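PDB 5LNX: acyl-CoA dehydrogenase from Bacillus subtilis, which catalyses the FAD-dependent oxidation of 2,3-saturated acyl-CoA to 2,3-dehydroacyl-CoA, handing the electrons to an acceptor. Local coordinates for residues D[11-16]-D[46-51]; D[33-38]-D[155-160]; D[162-167]-D[191-196]. All coordinates share one frame; numbering follows the deposited sequence.

Contact 1 (D[11-16]-D[46-51]); sequences RKMVRD and HGLMGI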
loop_
_atom_site.group_PDB
_atom_site.type_symbol
_atom_site.label_atom_id
_atom_site.label_comp_id
_atom_site.label_asym_id
_atom_site.label_seq_id
_atom_site.Cartn_x
_atom_site.Cartn_y
_atom_site.Cartn_z
ATOM N N ARG D 11 -33.090 10.588 -0.498
ATOM C CA ARG D 11 -31.933 10.671 0.432
ATOM C C ARG D 11 -32.276 11.165 1.852
ATOM O O ARG D 11 -31.895 10.527 2.839
ATOM C CB ARG D 11 -30.797 11.513 -0.170
ATOM N N LYS D 12 -33.069 12.231 1.955
ATOM C CA LYS D 12 -33.490 12.750 3.279
ATOM C C LYS D 12 -34.451 11.778 3.969
ATOM O O LYS D 12 -34.310 11.489 5.159
ATOM C CB LYS D 12 -34.158 14.124 3.174
ATOM C CG LYS D 12 -34.304 14.811 4.526
ATOM N N MET D 13 -35.415 11.279 3.196
ATOM C CA MET D 13 -36.372 10.266 3.658
ATOM C C MET D 13 -35.694 9.010 4.219
ATOM O O MET D 13 -36.030 8.554 5.331
ATOM C CB MET D 13 -37.327 9.893 2.524
ATOM C CG MET D 13 -38.285 8.765 2.878
ATOM S SD MET D 13 -37.709 7.052 2.871
ATOM C CE MET D 13 -39.060 6.421 3.875
ATOM N N VAL D 14 -34.724 8.475 3.473
ATOM C CA VAL D 14 -33.989 7.269 3.922
ATOM C C VAL D 14 -33.079 7.595 5.093
ATOM O O VAL D 14 -32.922 6.779 5.984
ATOM C CB VAL D 14 -33.121 6.575 2.830
ATOM C CG1 VAL D 14 -32.283 5.446 3.417
ATOM C CG2 VAL D 14 -33.991 5.956 1.745
ATOM N N ARG D 15 -32.431 8.760 5.066
ATOM C CA ARG D 15 -31.586 9.181 6.203
ATOM C C ARG D 15 -32.363 9.260 7.527
ATOM O O ARG D 15 -31.875 8.814 8.562
ATOM C CB ARG D 15 -30.888 10.515 5.961
ATOM C CG ARG D 15 -29.705 10.722 6.914
ATOM C CD ARG D 15 -28.788 11.891 6.551
ATOM N NE ARG D 15 -28.025 11.668 5.326
ATOM C CZ ARG D 15 -27.069 12.484 4.869
ATOM N NH1 ARG D 15 -26.431 12.180 3.742
ATOM N NH2 ARG D 15 -26.748 13.618 5.518
ATOM N N ASP D 16 -33.573 9.800 7.474
ATOM C CA ASP D 16 -34.393 9.961 8.687
ATOM C C ASP D 16 -34.887 8.620 9.222
ATOM O O ASP D 16 -34.661 8.290 10.396
ATOM C CB ASP D 16 -35.586 10.887 8.428
ATOM C CG ASP D 16 -35.162 12.313 8.089
ATOM O OD1 ASP D 16 -34.055 12.747 8.506
ATOM O OD2 ASP D 16 -35.931 12.998 7.397
ATOM N N HIS D 46 -43.004 1.733 4.528
ATOM C CA HIS D 46 -42.411 3.036 4.148
ATOM C C HIS D 46 -41.847 3.083 2.722
ATOM O O HIS D 46 -41.177 4.048 2.341
ATOM C CB HIS D 46 -41.340 3.457 5.151
ATOM C CG HIS D 46 -41.894 3.903 6.467
ATOM N ND1 HIS D 46 -41.386 4.992 7.136
ATOM C CD2 HIS D 46 -42.906 3.425 7.232
ATOM C CE1 HIS D 46 -42.047 5.159 8.267
ATOM N NE2 HIS D 46 -42.976 4.223 8.350
ATOM N N GLY D 47 -42.140 2.040 1.948
ATOM C CA GLY D 47 -41.969 2.065 0.500
ATOM C C GLY D 47 -40.516 1.994 0.073
ATOM O O GLY D 47 -40.129 2.599 -0.938
ATOM N N LEU D 48 -39.717 1.277 0.859
ATOM C CA LEU D 48 -38.267 1.109 0.608
ATOM C C LEU D 48 -37.908 -0.193 -0.123
ATOM O O LEU D 48 -36.779 -0.367 -0.588
ATOM C CB LEU D 48 -37.502 1.157 1.920
ATOM C CG LEU D 48 -37.482 2.509 2.646
ATOM C CD1 LEU D 48 -36.693 2.394 3.946
ATOM C CD2 LEU D 48 -36.885 3.604 1.773
ATOM N N MET D 49 -38.870 -1.098 -0.240
ATOM C CA MET D 49 -38.600 -2.485 -0.669
ATOM C C MET D 49 -38.704 -2.790 -2.170
ATOM O O MET D 49 -38.371 -3.891 -2.601
ATOM C CB MET D 49 -39.517 -3.436 0.104
ATOM C CG MET D 49 -39.175 -3.534 1.577
ATOM S SD MET D 49 -37.732 -4.568 1.804
ATOM C CE MET D 49 -36.858 -3.741 3.084
ATOM N N GLY D 50 -39.143 -1.807 -2.940
ATOM C CA GLY D 50 -39.228 -1.905 -4.381
ATOM C C GLY D 50 -38.994 -0.579 -5.052
ATOM O O GLY D 50 -39.829 -0.092 -5.787
ATOM N N ILE D 51 -37.827 -0.003 -4.819
ATOM C CA ILE D 51 -37.590 1.425 -5.134
ATOM C C ILE D 51 -37.397 1.689 -6.635
ATOM O O ILE D 51 -37.986 2.633 -7.167
ATOM C CB ILE D 51 -36.409 2.015 -4.337
ATOM C CG1 ILE D 51 -36.630 1.753 -2.841
ATOM C CG2 ILE D 51 -36.203 3.498 -4.701
ATOM C CD1 ILE D 51 -35.752 2.563 -1.915
#
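The imidazole of H46 receives the thioether end of M13 at its edge, where CE lies near the ring plane, while F17, one helical turn beyond M13, brings its own ring against the imidazole with the planes at about 65°. The methyl of M13 also reaches the backbone and CB of H46: CE is 3.5 Å from H46 O and 4.0 Å from H46 CB. It gets there because CG of M13 stands anti to the backbone N (chi1 175°) and the chain then bends at chi2 (-78°), which brings the sulfur to L48 and carries its methyl on to H46.

The apolar part of the contact gathers on one branch of L48. CD2 faces two neighbouring side chains of the helix and touches both, 3.7 Å from M13 SD and 3.7 Å from V14 CG2, the V14 branch being the one beside the backbone N. The M13 and L48 side chains cross obliquely. All of this is van der Waals packing, with V14 and L48 buried and H46 at the exposed margin.

The turn that presents L48 is a Schellman motif closing helix 37-45, with G47 as its C-prime residue at positive phi. The leucine after it points back toward helix 9-32, where M10 and F17 extend the surface that M13 and V14 offer, while M43 of helix 37-45 touches L48. On helix 64-77, V14 packs against E73 and I74, R15 forms a salt bridge with E73, and I51 touches A70, so helix 9-32, the turn and helix 64-77 all touch one another in the N-terminal helical domain.

Contact 2 (D[33-38]-D[155-160]); sequences DEFPFQ and ITNGGA. With FAD (flavin-adenine dinucleotide), chain S.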
loop_
_atom_site.group_PDB
_atom_site.type_symbol
_atom_site.label_atom_id
_atom_site.label_comp_id
_atom_site.label_asym_id
_atom_site.label_seq_id
_atom_site.Cartn_x
_atom_site.Cartn_y
_atom_site.Cartn_z
ATOM N N ASP D 33 -27.997 -11.467 16.617
ATOM C CA ASP D 33 -27.710 -12.147 15.322
ATOM C C ASP D 33 -28.992 -12.670 14.670
ATOM O O ASP D 33 -28.948 -13.599 13.864
ATOM C CB ASP D 33 -26.685 -13.283 15.484
ATOM C CG ASP D 33 -25.970 -13.657 14.170
ATOM O OD1 ASP D 33 -26.312 -14.721 13.623
ATOM O OD2 ASP D 33 -25.048 -12.939 13.712
ATOM N N GLU D 34 -30.124 -12.039 14.989
ATOM C CA GLU D 34 -31.427 -12.433 14.443
ATOM C C GLU D 34 -31.932 -11.492 13.364
ATOM O O GLU D 34 -31.951 -10.270 13.525
ATOM C CB GLU D 34 -32.476 -12.558 15.548
ATOM C CG GLU D 34 -32.074 -13.537 16.641
ATOM C CD GLU D 34 -33.181 -13.797 17.637
ATOM O OE1 GLU D 34 -34.119 -12.964 17.735
ATOM O OE2 GLU D 34 -33.107 -14.835 18.335
ATOM N N PHE D 35 -32.338 -12.093 12.251
ATOM C CA PHE D 35 -32.886 -11.370 11.102
ATOM C C PHE D 35 -33.975 -10.398 11.588
ATOM O O PHE D 35 -34.793 -10.773 12.424
ATOM C CB PHE D 35 -33.474 -12.374 10.076
ATOM C CG PHE D 35 -34.046 -11.727 8.835
ATOM C CD1 PHE D 35 -33.251 -11.435 7.751
ATOM C CD2 PHE D 35 -35.375 -11.422 8.778
ATOM C CE1 PHE D 35 -33.779 -10.834 6.632
ATOM C CE2 PHE D 35 -35.921 -10.827 7.669
ATOM C CZ PHE D 35 -35.126 -10.537 6.590
ATOM N N PRO D 36 -33.990 -9.151 11.076
ATOM C CA PRO D 36 -34.837 -8.123 11.639
ATOM C C PRO D 36 -36.209 -8.102 10.988
ATOM O O PRO D 36 -36.581 -7.137 10.313
ATOM C CB PRO D 36 -34.059 -6.858 11.302
ATOM C CG PRO D 36 -33.420 -7.159 9.983
ATOM C CD PRO D 36 -33.329 -8.656 9.853
ATOM N N PHE D 37 -36.973 -9.155 11.219
ATOM C CA PHE D 37 -38.294 -9.318 10.583
ATOM C C PHE D 37 -39.198 -8.081 10.681
ATOM O O PHE D 37 -39.842 -7.695 9.704
ATOM C CB PHE D 37 -39.014 -10.509 11.196
ATOM C CG PHE D 37 -38.445 -11.830 10.786
ATOM C CD1 PHE D 37 -38.674 -12.330 9.510
ATOM C CD2 PHE D 37 -37.661 -12.569 11.661
ATOM C CE1 PHE D 37 -38.140 -13.551 9.126
ATOM C CE2 PHE D 37 -37.120 -13.789 11.278
ATOM C CZ PHE D 37 -37.359 -14.281 10.013
ATOM N N GLN D 38 -39.229 -7.477 11.867
ATOM C CA GLN D 38 -40.076 -6.295 12.118
ATOM C C GLN D 38 -39.660 -5.040 11.376
ATOM O O GLN D 38 -40.504 -4.294 10.894
ATOM C CB GLN D 38 -40.170 -6.005 13.599
ATOM N N ILE D 155 -26.294 -18.402 1.055
ATOM C CA ILE D 155 -27.432 -17.700 0.419
ATOM C C ILE D 155 -28.017 -16.616 1.316
ATOM O O ILE D 155 -28.642 -16.887 2.346
ATOM C CB ILE D 155 -28.555 -18.663 -0.002
ATOM C CG1 ILE D 155 -28.016 -19.755 -0.938
ATOM C CG2 ILE D 155 -29.673 -17.904 -0.687
ATOM C CD1 ILE D 155 -27.286 -19.221 -2.149
ATOM N N THR D 156 -27.788 -15.370 0.925
ATOM C CA THR D 156 -28.262 -14.237 1.717
ATOM C C THR D 156 -29.774 -14.355 1.739
ATOM O O THR D 156 -30.361 -14.907 0.812
ATOM C CB THR D 156 -27.867 -12.876 1.097
ATOM O OG1 THR D 156 -26.441 -12.768 1.011
ATOM C CG2 THR D 156 -28.394 -11.728 1.934
ATOM N N ASN D 157 -30.377 -13.853 2.811
ATOM C CA ASN D 157 -31.840 -13.837 2.981
ATOM C C ASN D 157 -32.446 -15.251 3.118
ATOM O O ASN D 157 -33.653 -15.468 2.973
ATOM C CB ASN D 157 -32.506 -12.992 1.881
ATOM C CG ASN D 157 -32.290 -11.489 2.090
ATOM O OD1 ASN D 157 -31.616 -11.069 3.034
ATOM N ND2 ASN D 157 -32.814 -10.680 1.174
ATOM N N GLY D 158 -31.583 -16.179 3.525
ATOM C CA GLY D 158 -31.920 -17.593 3.625
ATOM C C GLY D 158 -32.794 -17.949 4.811
ATOM O O GLY D 158 -32.386 -17.831 5.958
ATOM N N GLY D 159 -34.017 -18.383 4.520
ATOM C CA GLY D 159 -34.979 -18.782 5.556
ATOM C C GLY D 159 -35.966 -17.674 5.880
ATOM O O GLY D 159 -37.025 -17.917 6.472
ATOM N N ALA D 160 -35.572 -16.442 5.574
ATOM C CA ALA D 160 -36.463 -15.285 5.663
ATOM C C ALA D 160 -37.179 -15.165 4.341
ATOM O O ALA D 160 -38.281 -14.636 4.257
ATOM C CB ALA D 160 -35.669 -14.008 5.953
HETATM P PA FAD S . -13.745 -19.100 -4.599
HETATM O O1A FAD S . -14.533 -18.381 -5.681
HETATM O O2A FAD S . -13.307 -20.525 -4.698
HETATM O O5B FAD S . -12.409 -18.216 -4.440
HETATM C C5B FAD S . -11.425 -18.390 -3.432
HETATM C C4B FAD S . -10.414 -17.265 -3.643
HETATM O O4B FAD S . -9.749 -17.557 -4.849
HETATM C C3B FAD S . -11.071 -15.902 -3.802
HETATM O O3B FAD S . -10.243 -14.861 -3.269
HETATM C C2B FAD S . -11.168 -15.705 -5.288
HETATM O O2B FAD S . -10.883 -14.360 -5.632
HETATM C C1B FAD S . -10.039 -16.548 -5.791
HETATM N N9A FAD S . -10.215 -17.149 -7.105
HETATM C C8A FAD S . -10.794 -18.327 -7.429
HETATM N N7A FAD S . -10.654 -18.556 -8.772
HETATM C C5A FAD S . -9.986 -17.497 -9.297
HETATM C C6A FAD S . -9.472 -17.065 -10.601
HETATM N N6A FAD S . -9.662 -17.794 -11.710
HETATM N N1A FAD S . -8.777 -15.908 -10.665
HETATM C C2A FAD S . -8.522 -15.120 -9.609
HETATM N N3A FAD S . -8.964 -15.452 -8.393
HETATM C C4A FAD S . -9.668 -16.594 -8.181
HETATM N N1 FAD S . -23.962 -16.468 -3.313
HETATM C C2 FAD S . -25.143 -16.341 -3.964
HETATM O O2 FAD S . -25.314 -17.028 -4.980
HETATM N N3 FAD S . -26.130 -15.505 -3.575
HETATM C C4 FAD S . -26.010 -14.735 -2.486
HETATM O O4 FAD S . -26.931 -13.963 -2.122
HETATM C C4X FAD S . -24.757 -14.835 -1.713
HETATM N N5 FAD S . -24.572 -14.089 -0.602
HETATM C C5X FAD S . -23.432 -14.198 0.118
HETATM C C6 FAD S . -23.342 -13.477 1.280
HETATM C C7 FAD S . -22.203 -13.504 2.046
HETATM C C7M FAD S . -22.183 -12.578 3.236
HETATM C C8 FAD S . -21.080 -14.388 1.632
HETATM C C8M FAD S . -19.793 -14.493 2.406
HETATM C C9 FAD S . -21.188 -15.142 0.489
HETATM C C9A FAD S . -22.328 -15.098 -0.302
HETATM N N10 FAD S . -22.499 -15.915 -1.467
HETATM C C10 FAD S . -23.705 -15.770 -2.197
HETATM C "C1'" FAD S . -21.421 -16.776 -1.975
HETATM C "C2'" FAD S . -20.355 -15.884 -2.654
HETATM O "O2'" FAD S . -20.813 -15.202 -3.836
HETATM C "C3'" FAD S . -19.094 -16.686 -2.948
HETATM O "O3'" FAD S . -18.371 -16.831 -1.727
HETATM C "C4'" FAD S . -18.253 -16.025 -4.030
HETATM O "O4'" FAD S . -18.958 -16.093 -5.282
HETATM C "C5'" FAD S . -16.841 -16.651 -4.159
HETATM O "O5'" FAD S . -16.780 -18.071 -4.302
HETATM P P FAD S . -16.142 -19.066 -3.176
HETATM O O1P FAD S . -16.203 -20.513 -3.632
HETATM O O2P FAD S . -16.733 -18.721 -1.836
HETATM O O3P FAD S . -14.534 -18.893 -3.200
#
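A160, two residues past a type II beta turn (I155 to G158) that ends a strand of the middle beta domain, sets its methyl squarely on the ring of F35 from the N-terminal helical domain. The arrangement is a CH-pi contact: A160 CB stands 3.5 Å from the centroid of the F35 ring, only 10° off its normal. With CG anti to the backbone N (chi1 -179°), F35 reaches straight across to the turn. The opposite face of its ring is covered by CD of P36, offset toward the rim, so the phenyl is held between proline and alanine.

F37 differs, with CG beside its backbone N (chi1 -72°), which swings its ring back over F35: CD2 of F35 lies over the centre of one F37 face. F37 CE1 thereby also comes to 4.0 Å from A160 CB. P36, between the two phenylalanines, is the centre of an inverse gamma turn and N-cap of helix 37-45.

N157 OD1 approaches the F35 ring at its edge, 4.2 Å from CE1, while ND2 of the same amide is bonded to G119 O and I84 O, which fixes its rotation. T156 faces the cofactor. Its backbone N makes a weak hydrogen bond to O4 of the flavin, and its hydroxyl donates from T156 OG1 to N5 of FAD at 2.8 Å.

Contact 3 (D[162-167]-D[191-196]); sequences DIYITF and FTVGKK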
loop_
_atom_site.group_PDB
_atom_site.type_symbol
_atom_site.label_atom_id
_atom_site.label_comp_id
_atom_site.label_asym_id
_atom_site.label_seq_id
_atom_site.Cartn_x
_atom_site.Cartn_y
_atom_site.Cartn_z
ATOM N N ASP D 162 -39.058 -15.603 0.768
ATOM C CA ASP D 162 -40.268 -16.231 0.218
ATOM C C ASP D 162 -40.071 -16.681 -1.237
ATOM O O ASP D 162 -40.631 -17.696 -1.678
ATOM C CB ASP D 162 -41.450 -15.244 0.267
ATOM C CG ASP D 162 -41.751 -14.752 1.666
ATOM O OD1 ASP D 162 -42.393 -15.502 2.437
ATOM O OD2 ASP D 162 -41.332 -13.619 2.001
ATOM N N ILE D 163 -39.319 -15.874 -1.977
ATOM C CA ILE D 163 -38.964 -16.148 -3.365
ATOM C C ILE D 163 -37.449 -16.317 -3.465
ATOM O O ILE D 163 -36.696 -15.479 -2.957
ATOM C CB ILE D 163 -39.366 -14.968 -4.286
ATOM C CG1 ILE D 163 -40.887 -14.817 -4.370
ATOM C CG2 ILE D 163 -38.665 -15.056 -5.638
ATOM C CD1 ILE D 163 -41.640 -15.852 -5.174
ATOM N N TYR D 164 -37.014 -17.374 -4.156
ATOM C CA TYR D 164 -35.586 -17.584 -4.476
ATOM C C TYR D 164 -35.356 -17.698 -5.990
ATOM O O TYR D 164 -35.706 -18.700 -6.609
ATOM C CB TYR D 164 -35.018 -18.836 -3.796
ATOM C CG TYR D 164 -35.082 -18.867 -2.291
ATOM C CD1 TYR D 164 -36.291 -19.064 -1.641
ATOM C CD2 TYR D 164 -33.929 -18.806 -1.509
ATOM C CE1 TYR D 164 -36.373 -19.127 -0.252
ATOM C CE2 TYR D 164 -34.001 -18.880 -0.117
ATOM C CZ TYR D 164 -35.229 -19.044 0.500
ATOM O OH TYR D 164 -35.336 -19.093 1.868
ATOM N N ILE D 165 -34.724 -16.671 -6.563
ATOM C CA ILE D 165 -34.286 -16.706 -7.966
ATOM C C ILE D 165 -33.120 -17.680 -8.077
ATOM O O ILE D 165 -32.024 -17.426 -7.566
ATOM C CB ILE D 165 -33.852 -15.328 -8.506
ATOM C CG1 ILE D 165 -34.942 -14.281 -8.310
ATOM C CG2 ILE D 165 -33.461 -15.436 -9.963
ATOM C CD1 ILE D 165 -36.365 -14.724 -8.622
ATOM N N THR D 166 -33.404 -18.828 -8.691
ATOM C CA THR D 166 -32.545 -20.004 -8.573
ATOM C C THR D 166 -32.063 -20.429 -9.927
ATOM O O THR D 166 -32.849 -20.541 -10.876
ATOM C CB THR D 166 -33.264 -21.214 -7.918
ATOM O OG1 THR D 166 -33.938 -20.797 -6.731
ATOM C CG2 THR D 166 -32.254 -22.310 -7.530
ATOM N N PHE D 167 -30.787 -20.785 -9.964
ATOM C CA PHE D 167 -30.116 -21.152 -11.206
ATOM C C PHE D 167 -29.739 -22.625 -11.198
ATOM O O PHE D 167 -29.150 -23.119 -10.235
ATOM C CB PHE D 167 -28.886 -20.259 -11.439
ATOM C CG PHE D 167 -29.227 -18.805 -11.524
ATOM C CD1 PHE D 167 -29.575 -18.224 -12.725
ATOM C CD2 PHE D 167 -29.275 -18.036 -10.370
ATOM C CE1 PHE D 167 -29.925 -16.890 -12.785
ATOM C CE2 PHE D 167 -29.644 -16.709 -10.419
ATOM C CZ PHE D 167 -29.963 -16.127 -11.628
ATOM N N PHE D 191 -37.863 -28.761 -1.268
ATOM C CA PHE D 191 -36.960 -27.616 -1.121
ATOM C C PHE D 191 -36.780 -27.329 0.354
ATOM O O PHE D 191 -37.720 -26.922 1.021
ATOM C CB PHE D 191 -37.539 -26.369 -1.813
ATOM C CG PHE D 191 -36.794 -25.096 -1.512
ATOM C CD1 PHE D 191 -35.536 -24.867 -2.043
ATOM C CD2 PHE D 191 -37.375 -24.093 -0.743
ATOM C CE1 PHE D 191 -34.859 -23.681 -1.794
ATOM C CE2 PHE D 191 -36.692 -22.907 -0.466
ATOM C CZ PHE D 191 -35.433 -22.702 -0.999
ATOM N N THR D 192 -35.557 -27.494 0.845
ATOM C CA THR D 192 -35.267 -27.194 2.243
ATOM C C THR D 192 -34.126 -26.196 2.465
ATOM O O THR D 192 -33.228 -26.038 1.633
ATOM C CB THR D 192 -34.947 -28.454 3.036
ATOM O OG1 THR D 192 -33.958 -29.211 2.330
ATOM C CG2 THR D 192 -36.205 -29.279 3.233
ATOM N N VAL D 193 -34.216 -25.520 3.607
ATOM C CA VAL D 193 -33.273 -24.479 4.016
ATOM C C VAL D 193 -32.394 -25.025 5.133
ATOM O O VAL D 193 -32.885 -25.672 6.063
ATOM C CB VAL D 193 -34.003 -23.224 4.535
ATOM C CG1 VAL D 193 -33.026 -22.233 5.162
ATOM C CG2 VAL D 193 -34.772 -22.548 3.407
ATOM N N GLY D 194 -31.094 -24.766 5.020
ATOM C CA GLY D 194 -30.121 -25.163 6.041
ATOM C C GLY D 194 -30.044 -24.200 7.223
ATOM O O GLY D 194 -30.664 -23.131 7.239
ATOM N N LYS D 195 -29.299 -24.606 8.233
ATOM C CA LYS D 195 -29.110 -23.789 9.420
ATOM C C LYS D 195 -28.413 -22.478 9.065
ATOM O O LYS D 195 -27.585 -22.425 8.161
ATOM C CB LYS D 195 -28.284 -24.541 10.477
ATOM N N LYS D 196 -28.822 -21.419 9.760
ATOM C CA LYS D 196 -28.136 -20.119 9.770
ATOM C C LYS D 196 -26.630 -20.290 9.931
ATOM O O LYS D 196 -26.161 -20.875 10.913
ATOM C CB LYS D 196 -28.669 -19.254 10.924
ATOM C CG LYS D 196 -28.862 -17.788 10.594
ATOM C CD LYS D 196 -29.546 -17.020 11.729
ATOM C CE LYS D 196 -29.008 -17.375 13.099
ATOM N NZ LYS D 196 -29.595 -16.511 14.152
#
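Two sheets of the middle beta domain meet face to face where Y164, on strand 163-169, packs against F191 and V193 of strand 191-196. The two rings form a T-shaped (edge-to-face) pair, with the edge of F191 turned toward the face of Y164. Their centroids are 5.0 Å apart and their planes stand at 66°. CZ of F191 is poised over the centre of the tyrosine ring, 3.8 Å from Y164 CE1. F191 extends into the interface because its CG lies anti to the backbone N (chi1 170°), which points the ring edge away from its own strand.

In this beta domain, characteristic of acyl-CoA dehydrogenases, the pair lies in the layer between the packed sheets: Y164 bonds through its backbone to V184 of strand 179-185, whereas strand 191-196 pairs with 207-212. L210 and F212 of that last strand fill in around the pair, L210 touching both Y164 and V193, and F212 meeting the F191 ring.

Beyond the rings, V193 CG2 lies 3.8 Å from Y164 OH. The same hydroxyl accepts the backbone N-H of G159, from the loop that follows strand 145-156, so the ring is held at its far end by this bond and over one face by F191. A leucine in place of Y164 would probably leave the G159 N-H without this partner and the F191 edge without an aromatic face to rest on. On the strand itself, T166 OG1 donates to Y164 O at 2.7 Å, its oxygen 62° out of the carbonyl plane.

In the fold
Contacts 2 and 3 are neighbours, their centres about 12 Å apart. Besides the bond between G159 and Y164, a probable hydrogen bond of 3.0 Å from K196 NZ to D33 O joins them, tying strand 191-196 to the segment that precedes helix 37-45. Contact 2 reaches the flavin directly through T156, whereas the side chain of Y164 in contact 3 is about 9 Å from FAD. Contact 1 stays within the N-terminal helical domain, its centre about 20 Å from that of contact 2 and about 27 Å from that of contact 3. Helix 37-45 nevertheless links the first two: segment 33-38 leads into its start and segment 46-51 follows its end, and the nearest atoms of contacts 1 and 2 are about 8 Å apart.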